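Putative fimbriae assembly chaperone (Salmonella typhimurium, PDB 2CO7) probably acts as a periplasmic chaperone that helps fimbrial subunits fold and delivers them for assembly on the cell surface. Local coordinates at residues B[32-37]-B[74-79]; B[37-42]-B[68-73]. All coordinates share one frame; numbering follows the deposited sequence.

Interaction 1 of 2, residues B[32-37]-B[74-79]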
ATOM      1  N   LEU B  32       3.118  11.727  12.781  1.00 19.00           N
ATOM      2  CA  LEU B  32       3.766  10.779  11.845  1.00 19.52           C
ATOM      3  C   LEU B  32       4.867  11.575  11.142  1.00 20.11           C
ATOM      4  O   LEU B  32       4.587  12.609  10.548  1.00 19.53           O
ATOM      5  CB  LEU B  32       2.754  10.257  10.825  1.00 19.08           C
ATOM      6  CG  LEU B  32       3.315   9.355   9.709  1.00 19.18           C
ATOM      7  CD1 LEU B  32       3.988   8.088  10.235  1.00 19.60           C
ATOM      8  CD2 LEU B  32       2.160   9.020   8.724  1.00 21.27           C
ATOM      9  N   SER B  33       6.119  11.141  11.263  1.00 20.79           N
ATOM     10  CA  SER B  33       7.225  11.833  10.593  0.50 20.41           C
ATOM     11  C   SER B  33       7.207  11.492   9.091  1.00 20.57           C
ATOM     12  O   SER B  33       6.907  10.373   8.716  1.00 20.54           O
ATOM     13  CB  SER B  33       8.542  11.409  11.247  0.50 20.99           C
ATOM     14  OG  SER B  33       9.672  11.995  10.642  0.50 19.07           O
ATOM     15  N   VAL B  34       7.541  12.462   8.247  1.00 19.65           N
ATOM     16  CA  VAL B  34       7.689  12.228   6.801  1.00 19.73           C
ATOM     17  C   VAL B  34       9.000  12.892   6.392  1.00 19.65           C
ATOM     18  O   VAL B  34       9.259  14.034   6.779  1.00 19.59           O
ATOM     19  CB  VAL B  34       6.508  12.880   5.979  1.00 20.63           C
ATOM     20  CG1 VAL B  34       6.437  14.357   6.248  1.00 23.52           C
ATOM     21  CG2 VAL B  34       6.625  12.582   4.462  1.00 23.01           C
ATOM     22  N   SER B  35       9.823  12.159   5.642  1.00 18.59           N
ATOM     23  CA  SER B  35      11.087  12.693   5.140  1.00 18.40           C
ATOM     24  C   SER B  35      11.199  12.525   3.643  1.00 18.43           C
ATOM     25  O   SER B  35      10.665  11.577   3.086  1.00 18.06           O
ATOM     26  CB  SER B  35      12.291  12.032   5.845  1.00 18.55           C
ATOM     27  OG  SER B  35      12.122  12.073   7.269  1.00 21.19           O
ATOM     28  N   ASN B  36      11.910  13.468   3.017  1.00 16.26           N
ATOM     29  CA  ASN B  36      12.204  13.458   1.591  1.00 17.33           C
ATOM     30  C   ASN B  36      13.620  12.925   1.365  1.00 17.86           C
ATOM     31  O   ASN B  36      14.579  13.654   1.570  1.00 17.04           O
ATOM     32  CB  ASN B  36      12.112  14.917   1.088  1.00 16.58           C
ATOM     33  CG  ASN B  36      12.541  15.082  -0.339  1.00 17.36           C
ATOM     34  OD1 ASN B  36      12.820  16.199  -0.793  1.00 22.22           O
ATOM     35  ND2 ASN B  36      12.615  13.983  -1.064  1.00 15.06           N
ATOM     36  N   PRO B  37      13.765  11.677   0.905  1.00 18.68           N
ATOM     37  CA  PRO B  37      15.112  11.123   0.617  1.00 18.78           C
ATOM     38  C   PRO B  37      15.837  11.706  -0.586  1.00 18.69           C
ATOM     39  O   PRO B  37      17.053  11.470  -0.751  1.00 18.02           O
ATOM     40  CB  PRO B  37      14.851   9.634   0.345  1.00 19.54           C
ATOM     41  CG  PRO B  37      13.418   9.475   0.209  1.00 20.83           C
ATOM     42  CD  PRO B  37      12.689  10.698   0.680  1.00 18.58           C
ATOM     43  N   SER B  74      10.020  16.229   8.456  1.00 21.80           N
ATOM     44  CA  SER B  74       8.942  17.026   9.017  1.00 23.13           C
ATOM     45  C   SER B  74       8.004  16.089   9.791  1.00 23.21           C
ATOM     46  O   SER B  74       8.097  14.867   9.658  1.00 22.32           O
ATOM     47  CB  SER B  74       8.138  17.682   7.905  1.00 24.21           C
ATOM     48  OG  SER B  74       7.337  18.706   8.476  1.00 29.54           O
ATOM     49  N   GLN B  75       7.102  16.683  10.569  1.00 23.63           N
ATOM     50  CA  GLN B  75       6.087  15.931  11.292  1.00 24.83           C
ATOM     51  C   GLN B  75       4.710  16.320  10.803  1.00 25.08           C
ATOM     52  O   GLN B  75       4.424  17.503  10.551  1.00 26.08           O
ATOM     53  CB  GLN B  75       6.180  16.212  12.800  1.00 25.88           C
ATOM     54  CG  GLN B  75       7.511  15.899  13.431  1.00 29.23           C
ATOM     55  CD  GLN B  75       7.748  14.406  13.697  1.00 33.09           C
ATOM     56  OE1 GLN B  75       8.876  14.010  14.013  1.00 38.15           O
ATOM     57  NE2 GLN B  75       6.705  13.581  13.576  1.00 32.39           N
ATOM     58  N   LEU B  76       3.846  15.333  10.664  1.00 22.65           N
ATOM     59  CA  LEU B  76       2.470  15.606  10.381  1.00 22.91           C
ATOM     60  C   LEU B  76       1.724  15.397  11.660  1.00 23.10           C
ATOM     61  O   LEU B  76       2.026  14.457  12.382  1.00 23.44           O
ATOM     62  CB  LEU B  76       1.973  14.628   9.355  1.00 22.63           C
ATOM     63  CG  LEU B  76       2.838  14.530   8.109  1.00 28.13           C
ATOM     64  CD1 LEU B  76       2.225  13.499   7.203  1.00 30.62           C
ATOM     65  CD2 LEU B  76       2.956  15.916   7.434  1.00 30.19           C
ATOM     66  N   ARG B  77       0.752  16.257  11.937  1.00 22.10           N
ATOM     67  CA  ARG B  77      -0.130  16.078  13.068  1.00 22.19           C
ATOM     68  C   ARG B  77      -1.449  15.506  12.566  1.00 21.14           C
ATOM     69  O   ARG B  77      -2.043  16.046  11.635  1.00 20.65           O
ATOM     70  CB  ARG B  77      -0.397  17.456  13.677  1.00 22.84           C
ATOM     71  CG  ARG B  77      -1.539  17.504  14.680  1.00 30.76           C
ATOM     72  CD  ARG B  77      -1.091  17.154  16.100  1.00 38.52           C
ATOM     73  NE  ARG B  77      -1.951  17.831  17.070  1.00 42.47           N
ATOM     74  CZ  ARG B  77      -2.141  17.421  18.323  1.00 46.08           C
ATOM     75  NH1 ARG B  77      -1.524  16.330  18.771  1.00 48.54           N
ATOM     76  NH2 ARG B  77      -2.943  18.105  19.134  1.00 46.86           N
ATOM     77  N   ILE B  78      -1.946  14.471  13.229  1.00 20.23           N
ATOM     78  CA  ILE B  78      -3.225  13.856  12.849  1.00 19.07           C
ATOM     79  C   ILE B  78      -4.206  14.047  14.012  1.00 19.49           C
ATOM     80  O   ILE B  78      -3.872  13.704  15.125  1.00 19.44           O
ATOM     81  CB  ILE B  78      -3.048  12.337  12.605  1.00 19.63           C
ATOM     82  CG1 ILE B  78      -1.997  12.064  11.514  1.00 18.66           C
ATOM     83  CG2 ILE B  78      -4.418  11.712  12.278  1.00 20.73           C
ATOM     84  CD1 ILE B  78      -1.460  10.626  11.475  1.00 20.42           C
ATOM     85  N   VAL B  79      -5.401  14.590  13.757  1.00 18.62           N
ATOM     86  CA  VAL B  79      -6.332  14.902  14.856  1.00 18.46           C
ATOM     87  C   VAL B  79      -7.735  14.440  14.458  1.00 19.06           C
ATOM     88  O   VAL B  79      -8.145  14.626  13.306  1.00 18.89           O
ATOM     89  CB  VAL B  79      -6.302  16.429  15.256  1.00 19.49           C
ATOM     90  CG1 VAL B  79      -4.934  16.865  15.777  1.00 20.40           C
ATOM     91  CG2 VAL B  79      -6.694  17.319  14.083  1.00 18.53           C
TER

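Interaction 2 of 2, residues B[37-42]-B[68-73]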
ATOM      1  N   PRO B  37      13.765  11.677   0.905  1.00 18.68           N
ATOM      2  CA  PRO B  37      15.112  11.123   0.617  1.00 18.78           C
ATOM      3  C   PRO B  37      15.837  11.706  -0.586  1.00 18.69           C
ATOM      4  O   PRO B  37      17.053  11.470  -0.751  1.00 18.02           O
ATOM      5  CB  PRO B  37      14.851   9.634   0.345  1.00 19.54           C
ATOM      6  CG  PRO B  37      13.418   9.475   0.209  1.00 20.83           C
ATOM      7  CD  PRO B  37      12.689  10.698   0.680  1.00 18.58           C
ATOM      8  N   GLN B  38      15.117  12.448  -1.418  1.00 17.70           N
ATOM      9  CA  GLN B  38      15.674  13.004  -2.646  1.00 16.92           C
ATOM     10  C   GLN B  38      16.493  14.232  -2.366  1.00 17.85           C
ATOM     11  O   GLN B  38      16.205  14.977  -1.432  1.00 17.86           O
ATOM     12  CB  GLN B  38      14.552  13.378  -3.620  1.00 17.15           C
ATOM     13  CG  GLN B  38      13.976  12.171  -4.395  1.00 17.21           C
ATOM     14  CD  GLN B  38      13.072  11.218  -3.571  1.00 20.12           C
ATOM     15  OE1 GLN B  38      13.195  10.009  -3.703  1.00 20.49           O
ATOM     16  NE2 GLN B  38      12.169  11.756  -2.747  1.00 18.50           N
ATOM     17  N   ASN B  39      17.498  14.449  -3.209  1.00 18.06           N
ATOM     18  CA  ASN B  39      18.362  15.617  -3.119  1.00 19.34           C
ATOM     19  C   ASN B  39      17.804  16.793  -3.923  1.00 19.32           C
ATOM     20  O   ASN B  39      18.543  17.532  -4.579  1.00 19.63           O
ATOM     21  CB  ASN B  39      19.792  15.279  -3.568  1.00 20.21           C
ATOM     22  CG  ASN B  39      20.822  16.200  -2.945  1.00 22.50           C
ATOM     23  OD1 ASN B  39      20.507  16.927  -1.992  1.00 23.01           O
ATOM     24  ND2 ASN B  39      22.045  16.170  -3.463  1.00 25.28           N
ATOM     25  N   TYR B  40      16.485  16.946  -3.862  1.00 19.15           N
ATOM     26  CA  TYR B  40      15.758  18.024  -4.523  1.00 19.23           C
ATOM     27  C   TYR B  40      14.371  18.110  -3.871  1.00 18.12           C
ATOM     28  O   TYR B  40      13.955  17.176  -3.202  1.00 18.18           O
ATOM     29  CB  TYR B  40      15.642  17.754  -6.036  1.00 19.63           C
ATOM     30  CG  TYR B  40      15.060  16.405  -6.436  1.00 19.77           C
ATOM     31  CD1 TYR B  40      13.685  16.191  -6.450  1.00 20.30           C
ATOM     32  CD2 TYR B  40      15.898  15.362  -6.875  1.00 21.51           C
ATOM     33  CE1 TYR B  40      13.145  14.943  -6.842  1.00 20.71           C
ATOM     34  CE2 TYR B  40      15.370  14.126  -7.267  1.00 20.33           C
ATOM     35  CZ  TYR B  40      13.997  13.942  -7.275  1.00 21.11           C
ATOM     36  OH  TYR B  40      13.482  12.738  -7.692  1.00 20.88           O
ATOM     37  N   PRO B  41      13.653  19.237  -4.056  1.00 18.85           N
ATOM     38  CA  PRO B  41      12.372  19.431  -3.360  1.00 17.72           C
ATOM     39  C   PRO B  41      11.242  18.567  -3.953  1.00 17.22           C
ATOM     40  O   PRO B  41      11.235  18.292  -5.164  1.00 18.12           O
ATOM     41  CB  PRO B  41      12.055  20.933  -3.584  1.00 17.63           C
ATOM     42  CG  PRO B  41      13.243  21.507  -4.264  1.00 18.76           C
ATOM     43  CD  PRO B  41      13.977  20.383  -4.930  1.00 17.86           C
ATOM     44  N   ILE B  42      10.336  18.136  -3.091  1.00 16.99           N
ATOM     45  CA  ILE B  42       9.130  17.422  -3.494  1.00 16.69           C
ATOM     46  C   ILE B  42       7.883  18.062  -2.906  1.00 16.96           C
ATOM     47  O   ILE B  42       7.947  18.738  -1.896  1.00 18.47           O
ATOM     48  CB  ILE B  42       9.171  15.934  -3.101  1.00 17.61           C
ATOM     49  CG1 ILE B  42       9.139  15.754  -1.591  1.00 16.91           C
ATOM     50  CG2 ILE B  42      10.363  15.255  -3.746  1.00 15.14           C
ATOM     51  CD1 ILE B  42       8.983  14.273  -1.100  1.00 17.76           C
ATOM     52  N   LEU B  68       8.583  19.669   0.736  1.00 19.97           N
ATOM     53  CA  LEU B  68       9.812  19.282   1.443  1.00 20.20           C
ATOM     54  C   LEU B  68      11.048  19.626   0.637  1.00 21.29           C
ATOM     55  O   LEU B  68      11.124  19.295  -0.539  1.00 21.16           O
ATOM     56  CB  LEU B  68       9.795  17.799   1.771  1.00 20.23           C
ATOM     57  CG  LEU B  68       8.784  17.380   2.846  1.00 19.42           C
ATOM     58  CD1 LEU B  68       8.871  15.863   2.964  1.00 18.53           C
ATOM     59  CD2 LEU B  68       9.045  18.085   4.183  1.00 24.19           C
ATOM     60  N   GLU B  69      12.011  20.319   1.264  1.00 20.64           N
ATOM     61  CA  GLU B  69      13.302  20.544   0.633  1.00 19.98           C
ATOM     62  C   GLU B  69      14.050  19.212   0.558  1.00 18.34           C
ATOM     63  O   GLU B  69      13.646  18.227   1.204  1.00 17.93           O
ATOM     64  CB  GLU B  69      14.138  21.569   1.425  1.00 20.57           C
ATOM     65  CG  GLU B  69      13.511  22.965   1.547  1.00 24.75           C
ATOM     66  CD  GLU B  69      13.236  23.619   0.187  1.00 31.39           C
ATOM     67  OE1 GLU B  69      14.011  24.496  -0.216  1.00 36.96           O
ATOM     68  OE2 GLU B  69      12.242  23.253  -0.486  1.00 37.23           O
ATOM     69  N   ALA B  70      15.142  19.214  -0.208  1.00 18.48           N
ATOM     70  CA  ALA B  70      16.070  18.079  -0.310  1.00 18.42           C
ATOM     71  C   ALA B  70      16.315  17.580   1.114  1.00 18.54           C
ATOM     72  O   ALA B  70      16.722  18.368   1.977  1.00 17.11           O
ATOM     73  CB  ALA B  70      17.418  18.530  -0.962  1.00 17.36           C
ATOM     74  N   ASN B  71      16.126  16.282   1.326  1.00 18.51           N
ATOM     75  CA  ASN B  71      16.468  15.602   2.599  1.00 18.92           C
ATOM     76  C   ASN B  71      15.741  16.129   3.850  1.00 18.52           C
ATOM     77  O   ASN B  71      16.114  15.809   4.976  1.00 18.99           O
ATOM     78  CB  ASN B  71      18.013  15.578   2.828  1.00 19.80           C
ATOM     79  CG  ASN B  71      18.818  15.598   1.521  1.00 22.68           C
ATOM     80  OD1 ASN B  71      19.120  16.667   0.963  1.00 28.34           O
ATOM     81  ND2 ASN B  71      19.213  14.446   1.064  1.00 22.46           N
ATOM     82  N   GLN B  72      14.682  16.916   3.667  1.00 18.59           N
ATOM     83  CA  GLN B  72      13.965  17.478   4.795  1.00 18.81           C
ATOM     84  C   GLN B  72      13.120  16.453   5.522  1.00 18.90           C
ATOM     85  O   GLN B  72      12.463  15.618   4.892  1.00 18.86           O
ATOM     86  CB  GLN B  72      13.094  18.666   4.374  1.00 19.32           C
ATOM     87  CG  GLN B  72      12.397  19.368   5.561  1.00 19.34           C
ATOM     88  CD  GLN B  72      11.607  20.593   5.161  1.00 20.20           C
ATOM     89  OE1 GLN B  72      11.511  20.939   3.991  1.00 18.71           O
ATOM     90  NE2 GLN B  72      11.074  21.298   6.165  1.00 24.54           N
ATOM     91  N   GLN B  73      13.104  16.556   6.844  1.00 18.45           N
ATOM     92  CA  GLN B  73      12.242  15.714   7.681  1.00 19.69           C
ATOM     93  C   GLN B  73      11.278  16.637   8.420  1.00 21.40           C
ATOM     94  O   GLN B  73      11.672  17.685   8.939  1.00 20.12           O
ATOM     95  CB  GLN B  73      13.077  14.900   8.677  1.00 19.97           C
ATOM     96  CG  GLN B  73      12.280  14.148   9.802  1.00 20.65           C
ATOM     97  CD  GLN B  73      11.890  15.028  10.990  1.00 26.15           C
ATOM     98  OE1 GLN B  73      12.668  15.877  11.445  1.00 26.34           O
ATOM     99  NE2 GLN B  73      10.700  14.769  11.551  1.00 26.07           N
TER

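Interaction 1 of 2, residues B[32-37]-B[74-79]
Leu-32 and Leu-76 form an antiparallel hydrogen-bonded pair that joins strand 30-35 to strand 73-80 in the N-terminal, immunoglobulin-like domain. Leu-32 N donates to Leu-76 O at 3.0 Å, and Leu-76 N returns a bond to Leu-32 O at 2.8 Å. The CB of Leu-32 also meets the CD1 methyl of Ile-78 at 4.3 Å. Ser-33 faces Gln-75 in the following non-hydrogen-bonded pair, on the other side of the sheet from the leucines. The Gln-75 chain, bent at its second torsion (-78°), folds its amide back over Ser-33, bringing NE2 within 3.7 Å of Ser-33 CB. This is packing; the Ser-33 hydroxyl bonds instead to the side chain of Gln-73, and Ser-33 CA makes a CA-H...O contact with Ser-74 O. Val-34 and Ser-74 close the set as a second hydrogen-bonded pair, with Val-34 N to Ser-74 O at 2.8 Å and Ser-74 N to Val-34 O at 2.9 Å. With a first torsion of 58°, CG1 of Val-34 sits between its own backbone N and carbonyl carbon, and from there it meets Leu-76 CD2 at 4.0 Å as the two side chains cross obliquely. Val-95 and Ile-97 of strand 91-100 pack against this apolar face. Four backbone bonds thus fix the register, while the side chains divide largely by chemistry: Leu-32, Val-34, Leu-76 and Ile-78 are buried on one face, joined at its end by the partly exposed Ser-74, while Ser-33 and Gln-75 lie on the opposite, more exposed face.

Interaction 2 of 2, residues B[37-42]-B[68-73]
Leu-68 and Ile-42 close an antiparallel hydrogen-bonded pair where strand 59-68 ends and strand 42-50 begins. Leu-68 N donates to Ile-42 O, and Ile-42 N returns the bond to Leu-68 O, both at 2.9 Å. Their side chains run alongside each other, Leu-68 CB lying 4.0 Å from CG1 of Ile-42. Leu-68 O also receives a CA-H...O contact from Pro-41 CA at 3.1 Å. Glu-69 starts a type II turn that ends at Gln-72; Glu-69 N bonds to Gln-72 OE1 at 2.8 Å, in the plane of that side-chain carbonyl. The bent Glu-69 chain brings OE2 to 3.9 Å from Pro-41 CB, while the carboxylate is salt-bridged to Arg-67. Ala-70 pushes its methyl against the backbone of the facing loop, with CB 3.4 Å from Tyr-40 N. At the third turn position, with a positive phi of 60°, the backbone N of Asn-71 donates to Gln-38 O at 3.1 Å, and Ala-70 CA touches the same oxygen. Backbone polar groups therefore do most of the joining between the two loops: the strand-end pair and the Asn-71 bond hold them at two separated points, between which the CA atoms of Ala-70 and Tyr-40 are 4.2 Å apart.

In the fold
Both contacts belong to the N-terminal domain, and their centres lie about 13 Å apart. Interaction 2 brings together the loops that follow strands 30-35 and 59-68, and Pro-37 is common to both contacts. The two meet directly where Asn-36 N bonds to Gln-72 O at 2.9 Å, continuing the strand pairing into the turn, and where Ser-33 OG bonds to Gln-73 NE2 at 3.1 Å. Phe-12 of strand 10-16 packs on Gln-38, Tyr-40 and Ile-42, while Val-14 of that strand reaches Val-34. Interaction 1 thus runs along two neighbouring strands, and interaction 2 joins the loops at their end; neither touches another chain of the assembly.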